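Glypican-1 (Homo sapiens, PDB 4YWT) bears heparan sulfate chains at the cell surface, through which it binds alpha-4 (V) collagen and takes part in Schwann cell myelination. Local coordinates at residues A51-S54 with G55-R59; L147-Y151 with R152-L156; Y254-C258 with L259-G263; E310-I313 with G314-T318; M450-R453 with Q454-Q458. The protein carries 3 engineered substitutions. All coordinates share one frame; numbering follows the deposited sequence.

Overall arrangement
Five local contacts mark points along an elongated, mostly helical chain, each closing within nine or ten residues, in series, none nested or crossed. Interaction 1 turns the loop between helix 32-39 and helix 70-129. Interaction 2 ends helix 137-152 and starts the link to helix 158-177. Interaction 3 ends the short helix 255-258 on the same side of the chain's centre as interaction 1, their centres about 13 Å apart. Interaction 4 leads into helix 316-328 and touches interaction 2 through Leu147 and Val316, on the opposite side of the chain's centre from interactions 1 and 3. Interaction 5, its centre about 15 Å from that of the chain, opens helix 450-471, which packs against helix 204-236.

Interaction 1. Residues A51-S54 with G55-R59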
loop_
_atom_site.group_PDB
_atom_site.type_symbol
_atom_site.label_atom_id
_atom_site.label_comp_id
_atom_site.label_asym_id
_atom_site.label_seq_id
_atom_site.Cartn_x
_atom_site.Cartn_y
_atom_site.Cartn_z
ATOM N N ALA A 51 17.511 46.091 19.212
ATOM C CA ALA A 51 17.230 46.620 17.886
ATOM C C ALA A 51 17.977 45.822 16.826
ATOM O O ALA A 51 18.724 44.897 17.144
ATOM C CB ALA A 51 17.604 48.093 17.808
ATOM N N GLU A 52 17.773 46.192 15.567
ATOM C CA GLU A 52 18.374 45.485 14.446
ATOM C C GLU A 52 19.894 45.633 14.471
ATOM O O GLU A 52 20.414 46.747 14.516
ATOM C CB GLU A 52 17.793 46.016 13.134
ATOM C CG GLU A 52 18.118 45.209 11.897
ATOM C CD GLU A 52 17.221 45.581 10.731
ATOM O OE1 GLU A 52 17.747 45.977 9.670
ATOM O OE2 GLU A 52 15.985 45.482 10.882
ATOM N N ILE A 53 20.604 44.508 14.438
ATOM C CA ILE A 53 22.060 44.524 14.553
ATOM C C ILE A 53 22.745 44.039 13.278
ATOM O O ILE A 53 22.085 43.697 12.298
ATOM C CB ILE A 53 22.545 43.657 15.733
ATOM C CG1 ILE A 53 22.240 42.180 15.473
ATOM C CG2 ILE A 53 21.914 44.125 17.036
ATOM C CD1 ILE A 53 22.860 41.237 16.483
ATOM N N SER A 54 24.076 44.009 13.305
ATOM C CA SER A 54 24.863 43.581 12.153
ATOM C C SER A 54 24.837 42.061 12.009
ATOM O O SER A 54 24.806 41.333 13.001
ATOM C CB SER A 54 26.304 44.081 12.275
ATOM O OG SER A 54 26.954 44.070 11.016
ATOM N N GLY A 55 24.858 41.591 10.767
ATOM C CA GLY A 55 24.625 40.189 10.467
ATOM C C GLY A 55 25.841 39.332 10.171
ATOM O O GLY A 55 25.715 38.310 9.499
ATOM N N GLU A 56 27.015 39.751 10.637
ATOM C CA GLU A 56 28.254 39.018 10.374
ATOM C C GLU A 56 28.158 37.530 10.723
ATOM O O GLU A 56 28.668 36.680 9.995
ATOM C CB GLU A 56 29.432 39.645 11.142
ATOM C CG GLU A 56 29.373 39.462 12.657
ATOM C CD GLU A 56 30.712 39.095 13.275
ATOM O OE1 GLU A 56 31.672 39.892 13.184
ATOM O OE2 GLU A 56 30.802 37.985 13.844
ATOM N N HIS A 57 27.484 37.228 11.827
ATOM C CA HIS A 57 27.567 35.920 12.460
ATOM C C HIS A 57 26.728 34.847 11.783
ATOM O O HIS A 57 26.929 33.656 12.030
ATOM C CB HIS A 57 27.146 36.046 13.920
ATOM C CG HIS A 57 25.773 36.613 14.096
ATOM N ND1 HIS A 57 25.480 37.939 13.862
ATOM C CD2 HIS A 57 24.607 36.029 14.462
ATOM C CE1 HIS A 57 24.195 38.151 14.088
ATOM N NE2 HIS A 57 23.643 37.007 14.452
ATOM N N LEU A 58 25.792 35.270 10.939
ATOM C CA LEU A 58 24.824 34.346 10.367
ATOM C C LEU A 58 25.513 33.270 9.537
ATOM O O LEU A 58 26.235 33.569 8.585
ATOM C CB LEU A 58 23.819 35.109 9.500
ATOM C CG LEU A 58 23.186 36.372 10.093
ATOM C CD1 LEU A 58 22.391 37.113 9.028
ATOM C CD2 LEU A 58 22.307 36.039 11.288
ATOM N N ARG A 59 25.282 32.016 9.909
ATOM C CA ARG A 59 25.769 30.876 9.143
ATOM C C ARG A 59 24.844 30.518 7.983
ATOM O O ARG A 59 25.303 30.104 6.920
ATOM C CB ARG A 59 25.970 29.668 10.059
ATOM C CG ARG A 59 27.048 29.877 11.117
ATOM C CD ARG A 59 28.454 29.848 10.515
ATOM N NE ARG A 59 28.823 28.526 10.009
ATOM C CZ ARG A 59 29.932 28.269 9.321
ATOM N NH1 ARG A 59 30.792 29.242 9.052
ATOM N NH2 ARG A 59 30.184 27.035 8.904
#
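His57 turns its imidazole back toward the preceding residues, overlapping the end of Ile53 and setting a ring edge against Ser54 O. The carbonyl oxygen lies in the ring plane, where CE1 of His57 is 3.4 Å from Ser54 O; ND1 of His57 is 3.6 Å from the same oxygen. Ile53 reaches the ring with the far end of its longer branch, and CD1 of Ile53 comes within 4.1 Å of CE1 of His57, the two side chains crossing at about a right angle. The imidazole gets there because CG of His57 stands between the backbone N and the carbonyl carbon (chi1 57°), a setting that folds the ring over its own main chain. CG1 of Ile53 takes the same kind of position (chi1 66°) and brings its methyl end to meet it.

The backbone here is a type I beta turn from Gly55 to Leu58, closed by a weak bond of 3.4 Å from Leu58 N to Gly55 O. Between 51-54 and 55-59 the contact rests on the isoleucine methyl and the carbonyl at the ring edge. NE2 of His57, next to CE1 in the ring, is hydrogen-bonded to Cys68 O, which limits the ring's rotation.

This turn lies in the loop between helix 32-39 and helix 70-129. Ile53 pairs through its backbone with Thr66, and Arg59 N bonds to Glu73 on helix 70-129.

Interaction 2. Residues L147-Y151 with R152-L156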
loop_
_atom_site.group_PDB
_atom_site.type_symbol
_atom_site.label_atom_id
_atom_site.label_comp_id
_atom_site.label_asym_id
_atom_site.label_seq_id
_atom_site.Cartn_x
_atom_site.Cartn_y
_atom_site.Cartn_z
ATOM N N LEU A 147 -6.712 -25.261 1.081
ATOM C CA LEU A 147 -7.010 -23.972 0.464
ATOM C C LEU A 147 -6.520 -22.828 1.342
ATOM O O LEU A 147 -5.997 -21.825 0.851
ATOM C CB LEU A 147 -8.512 -23.826 0.214
ATOM C CG LEU A 147 -9.133 -24.574 -0.966
ATOM C CD1 LEU A 147 -10.638 -24.379 -0.974
ATOM C CD2 LEU A 147 -8.533 -24.083 -2.268
ATOM N N ARG A 148 -6.695 -22.995 2.647
ATOM C CA ARG A 148 -6.312 -21.990 3.629
ATOM C C ARG A 148 -4.795 -21.797 3.643
ATOM O O ARG A 148 -4.297 -20.667 3.558
ATOM C CB ARG A 148 -6.829 -22.401 5.010
ATOM C CG ARG A 148 -6.909 -21.287 6.029
ATOM C CD ARG A 148 -7.812 -21.695 7.184
ATOM N NE ARG A 148 -9.215 -21.759 6.777
ATOM C CZ ARG A 148 -10.029 -22.776 7.042
ATOM N NH1 ARG A 148 -9.583 -23.829 7.713
ATOM N NH2 ARG A 148 -11.291 -22.741 6.632
ATOM N N LEU A 149 -4.067 -22.907 3.740
ATOM C CA LEU A 149 -2.608 -22.885 3.660
ATOM C C LEU A 149 -2.134 -22.255 2.356
ATOM O O LEU A 149 -1.159 -21.504 2.334
ATOM C CB LEU A 149 -2.041 -24.299 3.783
ATOM C CG LEU A 149 -1.793 -24.832 5.193
ATOM C CD1 LEU A 149 -1.524 -26.326 5.153
ATOM C CD2 LEU A 149 -0.632 -24.094 5.837
ATOM N N TYR A 150 -2.835 -22.572 1.274
ATOM C CA TYR A 150 -2.518 -22.033 -0.042
ATOM C C TYR A 150 -2.695 -20.521 -0.084
ATOM O O TYR A 150 -1.906 -19.816 -0.712
ATOM C CB TYR A 150 -3.392 -22.693 -1.109
ATOM C CG TYR A 150 -3.053 -22.279 -2.521
ATOM C CD1 TYR A 150 -1.844 -22.640 -3.098
ATOM C CD2 TYR A 150 -3.944 -21.534 -3.280
ATOM C CE1 TYR A 150 -1.531 -22.266 -4.388
ATOM C CE2 TYR A 150 -3.639 -21.156 -4.574
ATOM C CZ TYR A 150 -2.430 -21.527 -5.123
ATOM O OH TYR A 150 -2.113 -21.158 -6.409
ATOM N N TYR A 151 -3.734 -20.028 0.583
ATOM C CA TYR A 151 -3.966 -18.592 0.658
ATOM C C TYR A 151 -2.900 -17.911 1.505
ATOM O O TYR A 151 -2.420 -16.833 1.157
ATOM C CB TYR A 151 -5.352 -18.279 1.231
ATOM C CG TYR A 151 -5.511 -16.827 1.635
ATOM C CD1 TYR A 151 -5.760 -15.845 0.684
ATOM C CD2 TYR A 151 -5.399 -16.437 2.964
ATOM C CE1 TYR A 151 -5.899 -14.519 1.045
ATOM C CE2 TYR A 151 -5.536 -15.112 3.335
ATOM C CZ TYR A 151 -5.786 -14.157 2.371
ATOM O OH TYR A 151 -5.922 -12.837 2.735
ATOM N N ARG A 152 -2.533 -18.539 2.619
ATOM C CA ARG A 152 -1.581 -17.928 3.542
ATOM C C ARG A 152 -0.167 -17.864 2.969
ATOM O O ARG A 152 0.712 -17.217 3.541
ATOM C CB ARG A 152 -1.573 -18.677 4.876
ATOM C CG ARG A 152 -2.836 -18.474 5.695
ATOM C CD ARG A 152 -2.641 -18.909 7.137
ATOM N NE ARG A 152 -3.884 -18.838 7.900
ATOM C CZ ARG A 152 -4.502 -19.892 8.421
ATOM N NH1 ARG A 152 -3.991 -21.106 8.265
ATOM N NH2 ARG A 152 -5.629 -19.735 9.102
ATOM N N GLY A 153 0.051 -18.529 1.841
ATOM C CA GLY A 153 1.316 -18.419 1.140
ATOM C C GLY A 153 2.187 -19.658 1.189
ATOM O O GLY A 153 3.214 -19.716 0.511
ATOM N N ALA A 154 1.788 -20.641 1.993
ATOM C CA ALA A 154 2.502 -21.913 2.057
ATOM C C ALA A 154 2.576 -22.497 0.654
ATOM O O ALA A 154 1.615 -22.394 -0.109
ATOM C CB ALA A 154 1.813 -22.875 3.010
ATOM N N ASN A 155 3.692 -23.131 0.308
ATOM C CA ASN A 155 3.931 -23.401 -1.099
ATOM C C ASN A 155 3.350 -24.744 -1.499
ATOM O O ASN A 155 3.829 -25.811 -1.121
ATOM C CB ASN A 155 5.427 -23.357 -1.413
ATOM N N LEU A 156 2.295 -24.632 -2.291
ATOM C CA LEU A 156 1.457 -25.722 -2.750
ATOM C C LEU A 156 0.816 -25.153 -3.999
ATOM O O LEU A 156 0.919 -23.947 -4.229
ATOM C CB LEU A 156 0.386 -26.114 -1.725
ATOM C CG LEU A 156 0.698 -26.376 -0.249
ATOM C CD1 LEU A 156 -0.503 -25.982 0.594
ATOM C CD2 LEU A 156 1.053 -27.831 -0.006
#
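Arg152 N gives the soundest bond here, 2.9 Å to Arg148 O, with an N-H...O angle of 154° and the donor tilted 16° from the carbonyl plane: the last regular helical link of helix 137-152. Beyond it the bonds are weak, but Ala154 N to Leu149 O at 3.1 Å and Gly153 N to Tyr150 O, with Gly153 at positive phi (109°), follow the pattern of a Schellman helix end. Gly153 N makes a further weak bond to Leu149 O. At that phi a side chain would jam against the preceding carbonyl.

The two arginines run side by side and point the same way. CG of Arg148 sits over one face of the Arg152 guanidinium, offset toward the rim, and CD of Arg148 is 3.5 Å from NH2 of Arg152. It is the aliphatic part of Arg148 that meets the flat group, while its own guanidinium makes a salt bridge with Glu118, which may temper the like charges. Tyr150 turns a ring edge to the returning chain, CE1 of Tyr150 lying 3.0 Å from Leu156 O in the ring plane. On the surface, CD2 of Leu149 packs on CB of Ala154 and CB of Leu149 on CD1 of Leu156, each pair at 3.9 Å.

The helix end is wedged between helix 70-129, where Asp107 bonds the Tyr151 hydroxyl, and helix 204-236, where Arg220 makes a cation-pi contact with Tyr150; helix 158-177 follows.

Interaction 3. Residues Y254-C258 with L259-G263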
loop_
_atom_site.group_PDB
_atom_site.type_symbol
_atom_site.label_atom_id
_atom_site.label_comp_id
_atom_site.label_asym_id
_atom_site.label_seq_id
_atom_site.Cartn_x
_atom_site.Cartn_y
_atom_site.Cartn_z
ATOM N N TYR A 254 12.351 30.735 8.606
ATOM C CA TYR A 254 12.610 31.731 9.641
ATOM C C TYR A 254 13.646 32.788 9.272
ATOM O O TYR A 254 13.930 33.681 10.070
ATOM C CB TYR A 254 13.036 31.029 10.931
ATOM C CG TYR A 254 11.930 30.207 11.546
ATOM C CD1 TYR A 254 10.672 30.755 11.759
ATOM C CD2 TYR A 254 12.135 28.879 11.893
ATOM C CE1 TYR A 254 9.652 30.007 12.315
ATOM C CE2 TYR A 254 11.121 28.123 12.449
ATOM C CZ TYR A 254 9.881 28.692 12.657
ATOM O OH TYR A 254 8.869 27.941 13.209
ATOM N N CYS A 255 14.209 32.701 8.072
ATOM C CA CYS A 255 15.136 33.731 7.620
ATOM C C CYS A 255 14.383 35.006 7.259
ATOM O O CYS A 255 14.960 36.094 7.236
ATOM C CB CYS A 255 15.965 33.244 6.432
ATOM S SG CYS A 255 17.511 32.439 6.907
ATOM N N ALA A 256 13.092 34.865 6.976
ATOM C CA ALA A 256 12.227 36.019 6.774
ATOM C C ALA A 256 12.147 36.813 8.070
ATOM O O ALA A 256 12.223 38.042 8.071
ATOM C CB ALA A 256 10.844 35.584 6.322
ATOM N N HIS A 257 11.999 36.091 9.175
ATOM C CA HIS A 257 11.953 36.697 10.498
ATOM C C HIS A 257 13.262 37.415 10.803
ATOM O O HIS A 257 13.265 38.565 11.241
ATOM C CB HIS A 257 11.674 35.640 11.572
ATOM C CG HIS A 257 10.353 34.949 11.422
ATOM N ND1 HIS A 257 9.865 34.522 10.205
ATOM C CD2 HIS A 257 9.420 34.606 12.341
ATOM C CE1 HIS A 257 8.688 33.949 10.382
ATOM N NE2 HIS A 257 8.394 33.988 11.668
ATOM N N CYS A 258 14.373 36.730 10.556
ATOM C CA CYS A 258 15.690 37.264 10.878
ATOM C C CYS A 258 16.051 38.489 10.041
ATOM O O CYS A 258 16.742 39.383 10.519
ATOM C CB CYS A 258 16.757 36.181 10.703
ATOM S SG CYS A 258 16.697 34.876 11.952
ATOM N N LEU A 259 15.581 38.533 8.798
ATOM C CA LEU A 259 15.933 39.634 7.905
ATOM C C LEU A 259 14.909 40.766 7.930
ATOM O O LEU A 259 14.875 41.600 7.027
ATOM C CB LEU A 259 16.108 39.127 6.473
ATOM C CG LEU A 259 17.288 38.182 6.233
ATOM C CD1 LEU A 259 17.594 38.080 4.747
ATOM C CD2 LEU A 259 18.519 38.632 7.009
ATOM N N GLY A 260 14.075 40.790 8.963
ATOM C CA GLY A 260 13.208 41.928 9.200
ATOM C C GLY A 260 11.804 41.867 8.629
ATOM O O GLY A 260 11.104 42.880 8.603
ATOM N N VAL A 261 11.380 40.692 8.174
ATOM C CA VAL A 261 10.028 40.535 7.646
ATOM C C VAL A 261 9.347 39.264 8.162
ATOM O O VAL A 261 9.089 38.335 7.397
ATOM C CB VAL A 261 10.029 40.529 6.097
ATOM C CG1 VAL A 261 10.115 41.949 5.561
ATOM C CG2 VAL A 261 11.180 39.688 5.557
ATOM N N PRO A 262 9.033 39.229 9.468
ATOM C CA PRO A 262 8.431 38.036 10.075
ATOM C C PRO A 262 7.013 37.769 9.573
ATOM O O PRO A 262 6.542 36.632 9.639
ATOM C CB PRO A 262 8.425 38.371 11.569
ATOM C CG PRO A 262 8.355 39.856 11.613
ATOM C CD PRO A 262 9.161 40.334 10.437
ATOM N N GLY A 263 6.346 38.808 9.083
ATOM C CA GLY A 263 5.006 38.668 8.546
ATOM C C GLY A 263 5.013 38.064 7.156
ATOM O O GLY A 263 3.986 37.590 6.668
#
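His257 projects from the last turn of helix 255-258 and meets Pro262 over the face of its ring. From CB, CG lies beside the backbone N and opposite the carbonyl carbon (chi1 -62°), which lays the imidazole against the chain coming back from the helix end. CG of His257 is 3.9 Å from CB of Pro262, and CD2 of His257 also touches that CB. ND1 of His257 lies 3.8 Å from CA of Pro262. Farther out, CE1 of His257 is 3.5 Å from Pro262 O, which lies over the same face. The arrangement is a CH-pi contact, with CA of Pro262 3.9 Å from the ring centroid and 16° off the normal. Tyr254 backs the opposite face, its CD1 lying over the ring centre.

What brings Pro262 round is a Schellman motif. Leu259 N makes the last i to i+4 bond, to Cys255 O. Val261 N bonds to Ala256 O at 2.8 Å, and Gly260 N to His257 O at 3.3 Å. Gly260 is the C' residue, its phi of 94° reversing the chain. CB of Ala256 packs on CG2 of Val261.

Cys255 and Cys258 form disulfides with Cys61 and Cys68 respectively, stapling the short helix to the loop between helix 32-39 and helix 70-129. Both imidazole faces are packed, and ND1 is buried with no partner in the model, which would probably disfavour protonation at that nitrogen and a charged ring.

Interaction 4. Residues E310-I313 with G314-T318; sequences ESVI and GSVHT
The hydroxyl of Ser315 and the backbone O of Ser311 lead the polar contacts; the Ser311 hydroxyl itself bonds Phe303 O. OG of Ser315 donates to Ser311 O at 2.9 Å, coming from above the carbonyl plane, 46° out of it. With OG set between the backbone N and the carbonyl carbon (chi1 72°), the side chain folds back onto the preceding turn. OG also accepts a 2.7 Å bond from a water, which makes a weak bond to Glu310 O. Ser315 N gives a nearly straight bond of 3.0 Å to Val312 O (165°), although the donor stands well above that carbonyl's plane. Gly314 N adds a weak bond to Ser311 O.

At the start of helix 316-328, Ser315 holds the N-cap position without a capping bond from its side chain. Its carbonyl oxygen is gripped twice by Thr318, by OG1 at 2.6 Å in the carbonyl plane and by the backbone N at 3.2 Å.

The apolar contact is CG2 of Val312 against CG2 of Val316 at 4.1 Å. Van der Waals contacts involving polar atoms add to it: that Val316 methyl lies 3.2 Å from Val312 O, and the poorly ordered Glu310 carboxylate reaches CB of Ser315, with OE2 of Glu310 3.7 Å away.

This short 3-10 turn lies among long helices: Val312 and Ile313 pack on helix 204-236, Ile313 also on helix 70-129, and Val316 on Tyr144 and Leu147 of helix 137-152.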
loop_
_atom_site.group_PDB
_atom_site.type_symbol
_atom_site.label_atom_id
_atom_site.label_comp_id
_atom_site.label_asym_id
_atom_site.label_seq_id
_atom_site.Cartn_x
_atom_site.Cartn_y
_atom_site.Cartn_z
ATOM N N GLU A 310 -20.345 -15.495 -8.985
ATOM C CA GLU A 310 -19.736 -14.902 -7.804
ATOM C C GLU A 310 -18.332 -15.459 -7.618
ATOM O O GLU A 310 -17.898 -16.330 -8.370
ATOM C CB GLU A 310 -20.586 -15.188 -6.566
ATOM C CG GLU A 310 -21.032 -16.640 -6.469
ATOM C CD GLU A 310 -21.518 -17.021 -5.084
ATOM O OE1 GLU A 310 -21.127 -16.348 -4.109
ATOM O OE2 GLU A 310 -22.290 -17.997 -4.973
ATOM N N SER A 311 -17.626 -14.975 -6.603
ATOM C CA SER A 311 -16.235 -15.364 -6.421
ATOM C C SER A 311 -16.150 -16.737 -5.773
ATOM O O SER A 311 -16.896 -17.044 -4.844
ATOM C CB SER A 311 -15.483 -14.331 -5.584
ATOM O OG SER A 311 -14.101 -14.642 -5.527
ATOM N N VAL A 312 -15.233 -17.559 -6.272
ATOM C CA VAL A 312 -15.086 -18.927 -5.796
ATOM C C VAL A 312 -14.519 -18.965 -4.375
ATOM O O VAL A 312 -14.715 -19.937 -3.647
ATOM C CB VAL A 312 -14.183 -19.749 -6.743
ATOM C CG1 VAL A 312 -12.746 -19.247 -6.687
ATOM C CG2 VAL A 312 -14.254 -21.230 -6.408
ATOM N N ILE A 313 -13.839 -17.892 -3.981
ATOM C CA ILE A 313 -13.215 -17.803 -2.663
ATOM C C ILE A 313 -14.234 -18.021 -1.543
ATOM O O ILE A 313 -13.905 -18.544 -0.477
ATOM C CB ILE A 313 -12.510 -16.440 -2.475
ATOM C CG1 ILE A 313 -11.420 -16.261 -3.536
ATOM C CG2 ILE A 313 -11.905 -16.316 -1.084
ATOM C CD1 ILE A 313 -10.886 -14.849 -3.635
ATOM N N GLY A 314 -15.480 -17.644 -1.802
ATOM C CA GLY A 314 -16.538 -17.844 -0.833
ATOM C C GLY A 314 -17.639 -18.779 -1.304
ATOM O O GLY A 314 -18.702 -18.841 -0.687
ATOM N N SER A 315 -17.391 -19.516 -2.385
ATOM C CA SER A 315 -18.429 -20.371 -2.958
ATOM C C SER A 315 -17.921 -21.730 -3.452
ATOM O O SER A 315 -18.520 -22.326 -4.346
ATOM C CB SER A 315 -19.127 -19.641 -4.109
ATOM O OG SER A 315 -18.278 -19.539 -5.238
ATOM N N VAL A 316 -16.830 -22.213 -2.866
ATOM C CA VAL A 316 -16.280 -23.531 -3.195
ATOM C C VAL A 316 -17.313 -24.647 -2.991
ATOM O O VAL A 316 -17.442 -25.576 -3.811
ATOM C CB VAL A 316 -15.028 -23.834 -2.338
ATOM C CG1 VAL A 316 -14.589 -25.278 -2.511
ATOM C CG2 VAL A 316 -13.895 -22.878 -2.685
ATOM N N HIS A 317 -18.058 -24.530 -1.896
ATOM C CA HIS A 317 -19.044 -25.530 -1.506
ATOM C C HIS A 317 -20.113 -25.738 -2.573
ATOM O O HIS A 317 -20.664 -26.829 -2.698
ATOM C CB HIS A 317 -19.702 -25.138 -0.181
ATOM C CG HIS A 317 -20.402 -23.815 -0.217
ATOM N ND1 HIS A 317 -19.742 -22.617 -0.049
ATOM C CD2 HIS A 317 -21.707 -23.502 -0.398
ATOM C CE1 HIS A 317 -20.609 -21.624 -0.127
ATOM N NE2 HIS A 317 -21.808 -22.134 -0.338
ATOM N N THR A 318 -20.407 -24.691 -3.339
ATOM C CA THR A 318 -21.400 -24.785 -4.402
ATOM C C THR A 318 -20.916 -25.720 -5.507
ATOM O O THR A 318 -21.668 -26.570 -5.995
ATOM C CB THR A 318 -21.719 -23.404 -5.004
ATOM O OG1 THR A 318 -20.586 -22.922 -5.737
ATOM C CG2 THR A 318 -22.070 -22.414 -3.905
HETATM O O HOH W 1 -17.850 -19.679 -7.862
#

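Interaction 5. Residues M450-R453 with Q454-Q458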
loop_
_atom_site.group_PDB
_atom_site.type_symbol
_atom_site.label_atom_id
_atom_site.label_comp_id
_atom_site.label_asym_id
_atom_site.label_seq_id
_atom_site.Cartn_x
_atom_site.Cartn_y
_atom_site.Cartn_z
ATOM N N MET A 450 20.331 4.274 0.882
ATOM C CA MET A 450 20.283 2.822 0.729
ATOM C C MET A 450 18.911 2.235 1.050
ATOM O O MET A 450 18.428 1.337 0.348
ATOM C CB MET A 450 21.348 2.164 1.608
ATOM C CG MET A 450 22.670 1.888 0.898
ATOM S SD MET A 450 22.516 0.759 -0.505
ATOM C CE MET A 450 22.485 1.902 -1.886
ATOM N N THR A 451 18.292 2.741 2.113
ATOM C CA THR A 451 16.970 2.283 2.528
ATOM C C THR A 451 15.975 2.410 1.380
ATOM O O THR A 451 15.264 1.454 1.046
ATOM C CB THR A 451 16.454 3.078 3.743
ATOM O OG1 THR A 451 17.446 3.077 4.777
ATOM C CG2 THR A 451 15.165 2.466 4.275
ATOM N N ILE A 452 15.953 3.591 0.770
ATOM C CA ILE A 452 15.097 3.863 -0.378
ATOM C C ILE A 452 15.321 2.847 -1.494
ATOM O O ILE A 452 14.367 2.315 -2.059
ATOM C CB ILE A 452 15.337 5.280 -0.936
ATOM C CG1 ILE A 452 15.091 6.334 0.147
ATOM C CG2 ILE A 452 14.460 5.532 -2.154
ATOM C CD1 ILE A 452 13.690 6.318 0.713
ATOM N N ARG A 453 16.587 2.576 -1.798
ATOM C CA ARG A 453 16.940 1.621 -2.843
ATOM C C ARG A 453 16.410 0.218 -2.545
ATOM O O ARG A 453 15.830 -0.442 -3.420
ATOM C CB ARG A 453 18.459 1.584 -3.031
ATOM C CG ARG A 453 18.949 2.520 -4.120
ATOM C CD ARG A 453 18.283 2.165 -5.438
ATOM N NE ARG A 453 18.306 3.262 -6.399
ATOM C CZ ARG A 453 17.681 3.230 -7.571
ATOM N NH1 ARG A 453 16.986 2.156 -7.923
ATOM N NH2 ARG A 453 17.748 4.270 -8.392
ATOM N N GLN A 454 16.601 -0.228 -1.307
ATOM C CA GLN A 454 16.092 -1.531 -0.882
ATOM C C GLN A 454 14.567 -1.604 -1.015
ATOM O O GLN A 454 14.017 -2.601 -1.507
ATOM C CB GLN A 454 16.518 -1.824 0.559
ATOM C CG GLN A 454 18.014 -2.052 0.716
ATOM C CD GLN A 454 18.440 -2.210 2.162
ATOM O OE1 GLN A 454 17.640 -2.030 3.080
ATOM N NE2 GLN A 454 19.707 -2.548 2.371
ATOM N N GLN A 455 13.890 -0.540 -0.588
ATOM C CA GLN A 455 12.436 -0.474 -0.709
ATOM C C GLN A 455 11.997 -0.547 -2.170
ATOM O O GLN A 455 11.009 -1.208 -2.502
ATOM C CB GLN A 455 11.899 0.800 -0.059
ATOM C CG GLN A 455 12.183 0.893 1.429
ATOM C CD GLN A 455 12.048 -0.444 2.127
ATOM O OE1 GLN A 455 10.954 -0.998 2.227
ATOM N NE2 GLN A 455 13.166 -0.972 2.613
ATOM N N ILE A 456 12.743 0.130 -3.038
ATOM C CA ILE A 456 12.483 0.091 -4.471
ATOM C C ILE A 456 12.621 -1.340 -4.983
ATOM O O ILE A 456 11.818 -1.797 -5.806
ATOM C CB ILE A 456 13.431 1.036 -5.246
ATOM C CG1 ILE A 456 13.070 2.493 -4.957
ATOM C CG2 ILE A 456 13.356 0.779 -6.740
ATOM C CD1 ILE A 456 13.969 3.499 -5.640
ATOM N N MET A 457 13.625 -2.053 -4.478
ATOM C CA MET A 457 13.773 -3.464 -4.827
ATOM C C MET A 457 12.548 -4.271 -4.403
ATOM O O MET A 457 12.033 -5.091 -5.178
ATOM C CB MET A 457 15.035 -4.063 -4.198
ATOM C CG MET A 457 16.345 -3.573 -4.802
ATOM S SD MET A 457 16.320 -3.364 -6.598
ATOM C CE MET A 457 15.764 -4.972 -7.166
ATOM N N GLN A 458 12.081 -4.035 -3.178
ATOM C CA GLN A 458 10.876 -4.703 -2.684
ATOM C C GLN A 458 9.680 -4.457 -3.607
ATOM O O GLN A 458 8.956 -5.396 -3.976
ATOM C CB GLN A 458 10.548 -4.236 -1.264
ATOM C CG GLN A 458 11.583 -4.638 -0.223
ATOM C CD GLN A 458 11.739 -6.143 -0.112
ATOM O OE1 GLN A 458 10.846 -6.837 0.375
ATOM N NE2 GLN A 458 12.879 -6.655 -0.565
#
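Thr451 O accepts the hydrogen of Gln455 N at 2.9 Å, nearly along the C=O axis and with an N-H...O angle of 165°. The same link repeats one residue on either side. Gln454 N bonds to Met450 O and Ile456 N to Ile452 O, each at 2.9 Å, and Met457 N then reaches Arg453 O. Four successive i to i+4 bonds make the first turns of helix 450-471 regular.

Over that backbone, Ile456 touches two neighbours. CD1 of Ile456, at the end of its longer branch, meets CG2 of Ile452 at 4.1 Å. The same methyl lies over one face of the Arg453 guanidinium, offset toward the rim, and is 4.0 Å from NH1 of Arg453. Arg453 bends at chi2 (-58°), and its guanidinium, lying out to the side of the helix, turns a face to the Ile456 methyl. In Gln455, chi1 of -62° puts CG of Gln455 3.2 Å from Thr451 O, and the bend at chi2 keeps its amide near the same carbonyl.

The helix has an inner side and a surface side. Ile452, Gln455 and Ile456 pack on Leu285, and Ile452 and Gln455 also on Val236 of helix 204-236, whereas Met450, Arg453, Gln454 and Met457 lie on the surface. The carboxylate OD1 of Asp449, just before the helix, accepts a hydrogen bond from Ile452 N. The pattern is that of a regular amphipathic alpha-helix lying against the helical core of the glypican fold.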